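Local atomic coordinates of putative transcriptional regulator (TetR/AcrR family) (Acinetobacter sp., PDB entry 3KNW), a protein that probably binds DNA and regulates transcription as a member of the TetR/AcrR family. Residues Q17-S22 with Y52-S57. Sequence-based numbering, arbitrary orientation.
Sequences QHILDS and YHYFES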
ATOM      1  N   GLN A  17      -8.681   6.410 -26.957  1.00 21.59           N
ATOM      2  CA  GLN A  17      -7.892   5.393 -26.229  1.00 21.63           C
ATOM      3  C   GLN A  17      -6.478   5.835 -26.043  1.00 21.02           C
ATOM      4  O   GLN A  17      -5.869   5.591 -24.993  1.00 20.72           O
ATOM      5  CB  GLN A  17      -7.825   4.049 -26.972  1.00 22.37           C
ATOM      6  CG  GLN A  17      -9.169   3.329 -27.242  1.00 24.01           C
ATOM      7  CD  GLN A  17      -9.989   3.096 -25.992  1.00 25.78           C
ATOM      8  OE1 GLN A  17      -9.446   3.001 -24.877  1.00 27.43           O
ATOM      9  NE2 GLN A  17     -11.312   3.025 -26.165  1.00 24.45           N
ATOM     10  N   HIS A  18      -5.931   6.465 -27.078  1.00 20.46           N
ATOM     11  CA  HIS A  18      -4.581   7.009 -26.963  1.00 19.91           C
ATOM     12  C   HIS A  18      -4.488   7.986 -25.808  1.00 18.49           C
ATOM     13  O   HIS A  18      -3.560   7.914 -25.007  1.00 17.52           O
ATOM     14  CB  HIS A  18      -4.116   7.713 -28.234  1.00 20.17           C
ATOM     15  CG  HIS A  18      -2.746   8.298 -28.099  1.00 21.15           C
ATOM     16  ND1 HIS A  18      -1.605   7.529 -28.175  1.00 22.94           N
ATOM     17  CD2 HIS A  18      -2.336   9.561 -27.825  1.00 22.05           C
ATOM     18  CE1 HIS A  18      -0.549   8.300 -27.979  1.00 24.25           C
ATOM     19  NE2 HIS A  18      -0.966   9.536 -27.760  1.00 22.19           N
ATOM     20  N   ILE A  19      -5.456   8.888 -25.738  1.00 17.52           N
ATOM     21  CA  ILE A  19      -5.463   9.903 -24.695  1.00 16.83           C
ATOM     22  C   ILE A  19      -5.522   9.259 -23.309  1.00 17.33           C
ATOM     23  O   ILE A  19      -4.754   9.619 -22.432  1.00 17.99           O
ATOM     24  CB  ILE A  19      -6.598  10.902 -24.887  1.00 16.36           C
ATOM     25  CG1 ILE A  19      -6.435  11.656 -26.226  1.00 15.50           C
ATOM     26  CG2 ILE A  19      -6.612  11.924 -23.768  1.00 14.77           C
ATOM     27  CD1 ILE A  19      -7.621  12.368 -26.619  1.00 12.93           C
ATOM     28  N   LEU A  20      -6.423   8.317 -23.115  1.00 17.89           N
ATOM     29  CA  LEU A  20      -6.529   7.614 -21.841  1.00 18.59           C
ATOM     30  C   LEU A  20      -5.219   6.935 -21.515  1.00 19.91           C
ATOM     31  O   LEU A  20      -4.733   7.056 -20.399  1.00 21.11           O
ATOM     32  CB  LEU A  20      -7.657   6.592 -21.865  1.00 17.57           C
ATOM     33  CG  LEU A  20      -8.999   7.301 -21.834  1.00 17.41           C
ATOM     34  CD1 LEU A  20     -10.038   6.407 -22.450  1.00 19.36           C
ATOM     35  CD2 LEU A  20      -9.402   7.710 -20.413  1.00 14.68           C
ATOM     36  N   ASP A  21      -4.626   6.241 -22.490  1.00 20.80           N
ATOM     37  CA  ASP A  21      -3.360   5.554 -22.262  1.00 21.26           C
ATOM     38  C   ASP A  21      -2.195   6.509 -21.972  1.00 20.44           C
ATOM     39  O   ASP A  21      -1.401   6.237 -21.064  1.00 20.64           O
ATOM     40  CB  ASP A  21      -3.067   4.575 -23.404  1.00 22.17           C
ATOM     41  CG  ASP A  21      -4.103   3.414 -23.455  1.00 26.49           C
ATOM     42  OD1 ASP A  21      -4.698   3.085 -22.368  1.00 31.14           O
ATOM     43  OD2 ASP A  21      -4.327   2.843 -24.565  1.00 29.53           O
ATOM     44  N   SER A  22      -2.103   7.620 -22.694  1.00 19.51           N
ATOM     45  CA  SER A  22      -1.232   8.728 -22.282  1.00 19.36           C
ATOM     46  C   SER A  22      -1.473   9.110 -20.816  1.00 18.89           C
ATOM     47  O   SER A  22      -0.537   9.110 -20.008  1.00 19.16           O
ATOM     48  CB  SER A  22      -1.469   9.974 -23.129  1.00 19.26           C
ATOM     49  OG  SER A  22      -1.080   9.760 -24.466  1.00 21.15           O
ATOM     50  N   TYR A  52     -10.849  18.320 -25.345  1.00 28.16           N
ATOM     51  CA  TYR A  52     -12.125  18.708 -24.831  1.00 28.90           C
ATOM     52  C   TYR A  52     -13.288  18.211 -25.691  1.00 29.37           C
ATOM     53  O   TYR A  52     -14.401  18.161 -25.196  1.00 29.88           O
ATOM     54  CB  TYR A  52     -12.189  20.208 -24.599  1.00 29.27           C
ATOM     55  CG  TYR A  52     -11.614  20.663 -23.279  1.00 29.02           C
ATOM     56  CD1 TYR A  52     -10.663  21.679 -23.226  1.00 29.26           C
ATOM     57  CD2 TYR A  52     -12.038  20.094 -22.081  1.00 31.87           C
ATOM     58  CE1 TYR A  52     -10.157  22.124 -22.034  1.00 31.48           C
ATOM     59  CE2 TYR A  52     -11.518  20.519 -20.861  1.00 31.22           C
ATOM     60  CZ  TYR A  52     -10.576  21.527 -20.848  1.00 33.06           C
ATOM     61  OH  TYR A  52     -10.075  21.971 -19.647  1.00 35.97           O
ATOM     62  N   HIS A  53     -13.064  17.804 -26.941  1.00 29.66           N
ATOM     63  CA  HIS A  53     -14.135  17.095 -27.651  1.00 30.13           C
ATOM     64  C   HIS A  53     -14.464  15.730 -27.041  1.00 29.82           C
ATOM     65  O   HIS A  53     -15.608  15.303 -27.032  1.00 29.55           O
ATOM     66  CB  HIS A  53     -13.823  16.988 -29.137  1.00 30.92           C
ATOM     67  CG  HIS A  53     -14.078  18.263 -29.879  1.00 33.10           C
ATOM     68  ND1 HIS A  53     -15.045  19.167 -29.485  1.00 34.60           N
ATOM     69  CD2 HIS A  53     -13.486  18.797 -30.974  1.00 35.71           C
ATOM     70  CE1 HIS A  53     -15.042  20.199 -30.311  1.00 37.58           C
ATOM     71  NE2 HIS A  53     -14.106  20.000 -31.224  1.00 37.61           N
ATOM     72  N   TYR A  54     -13.446  15.084 -26.492  1.00 30.04           N
ATOM     73  CA  TYR A  54     -13.552  13.754 -25.887  1.00 29.73           C
ATOM     74  C   TYR A  54     -13.974  13.770 -24.428  1.00 29.12           C
ATOM     75  O   TYR A  54     -14.786  12.956 -24.003  1.00 28.78           O
ATOM     76  CB  TYR A  54     -12.206  13.029 -26.021  1.00 29.65           C
ATOM     77  CG  TYR A  54     -11.936  12.646 -27.455  1.00 30.17           C
ATOM     78  CD1 TYR A  54     -11.359  13.557 -28.354  1.00 30.95           C
ATOM     79  CD2 TYR A  54     -12.325  11.403 -27.941  1.00 30.00           C
ATOM     80  CE1 TYR A  54     -11.159  13.219 -29.692  1.00 29.28           C
ATOM     81  CE2 TYR A  54     -12.124  11.059 -29.264  1.00 30.18           C
ATOM     82  CZ  TYR A  54     -11.539  11.963 -30.142  1.00 29.51           C
ATOM     83  OH  TYR A  54     -11.338  11.589 -31.464  1.00 29.04           O
ATOM     84  N   PHE A  55     -13.409  14.686 -23.655  1.00 28.81           N
ATOM     85  CA  PHE A  55     -13.695  14.742 -22.225  1.00 27.94           C
ATOM     86  C   PHE A  55     -14.017  16.139 -21.799  1.00 28.39           C
ATOM     87  O   PHE A  55     -13.279  17.058 -22.106  1.00 29.07           O
ATOM     88  CB  PHE A  55     -12.485  14.292 -21.460  1.00 27.38           C
ATOM     89  CG  PHE A  55     -11.962  13.010 -21.917  1.00 24.18           C
ATOM     90  CD1 PHE A  55     -12.595  11.855 -21.575  1.00 23.54           C
ATOM     91  CD2 PHE A  55     -10.837  12.958 -22.691  1.00 23.57           C
ATOM     92  CE1 PHE A  55     -12.115  10.642 -21.981  1.00 23.57           C
ATOM     93  CE2 PHE A  55     -10.359  11.767 -23.145  1.00 23.65           C
ATOM     94  CZ  PHE A  55     -11.002  10.591 -22.781  1.00 24.51           C
ATOM     95  N   GLU A  56     -15.081  16.320 -21.038  1.00 28.93           N
ATOM     96  CA  GLU A  56     -15.455  17.688 -20.667  1.00 29.57           C
ATOM     97  C   GLU A  56     -14.592  18.348 -19.565  1.00 28.57           C
ATOM     98  O   GLU A  56     -14.585  19.560 -19.424  1.00 28.39           O
ATOM     99  CB  GLU A  56     -16.960  17.756 -20.347  1.00 30.13           C
ATOM    100  CG  GLU A  56     -17.431  16.957 -19.123  1.00 32.93           C
ATOM    101  CD  GLU A  56     -18.933  17.154 -18.863  1.00 36.03           C
ATOM    102  OE1 GLU A  56     -19.721  16.958 -19.827  1.00 38.28           O
ATOM    103  OE2 GLU A  56     -19.321  17.518 -17.716  1.00 36.52           O
ATOM    104  N   SER A  57     -13.848  17.572 -18.792  1.00 28.31           N
ATOM    105  CA  SER A  57     -13.033  18.147 -17.694  1.00 27.96           C
ATOM    106  C   SER A  57     -11.986  17.163 -17.240  1.00 27.00           C
ATOM    107  O   SER A  57     -12.101  15.988 -17.544  1.00 27.33           O
ATOM    108  CB  SER A  57     -13.908  18.463 -16.500  1.00 27.65           C
ATOM    109  OG  SER A  57     -14.447  17.260 -16.013  1.00 28.85           O
TER
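Tyr-54 meets Ile-19 at the last turn of helix 48-54, and the CA atoms of the two residues, 9.0 Å apart, are the nearest pair across the segments. The touch is light: Ile-19 CD1 approaches the ring obliquely, 4.3 Å from Tyr-54 CD1. Tyr-54 is partly exposed, its side chain also touching Lys-15 and Arg-16, while its hydroxyl makes a weak hydrogen bond to the carbonyl of Ser-12.

At Phe-55 the chain leaves helical geometry (phi/psi -132°/133°), and this residue supplies the largest share of the buried surface, 66 of 166 Å², with CE2 and CZ, at the far end of the ring, doing the touching, both approached obliquely. Two branches from consecutive residues of helix 13-30 receive it. The chi1 of Ile-19 (-62°) turns CG1 away from the carbonyl carbon and leaves CG2 opposite the backbone N, and it is CG2 that meets the ring, 3.8 Å from Phe-55 CE2, the two side chains running past each other in opposite senses. Leu-20 reaches the end of the ring, its CG 4.0 Å and its CD2 4.1 Å from Phe-55 CZ. Phe-61, edge-to-face with Phe-55 and in touch with Ile-19, extends this apolar cluster into helix 58-81, where Leu-65 packs on Leu-20.

Beyond the ring, Ser-57 OG caps Ala-60 N of the next helix. All three cross-segment pairs are apolar. They pack helix 13-30 against the end of helix 48-54, probably the recognition helix, and the residue just after it, as is characteristic of the three-helix, helix-turn-helix DNA-binding domain of TetR-family regulators.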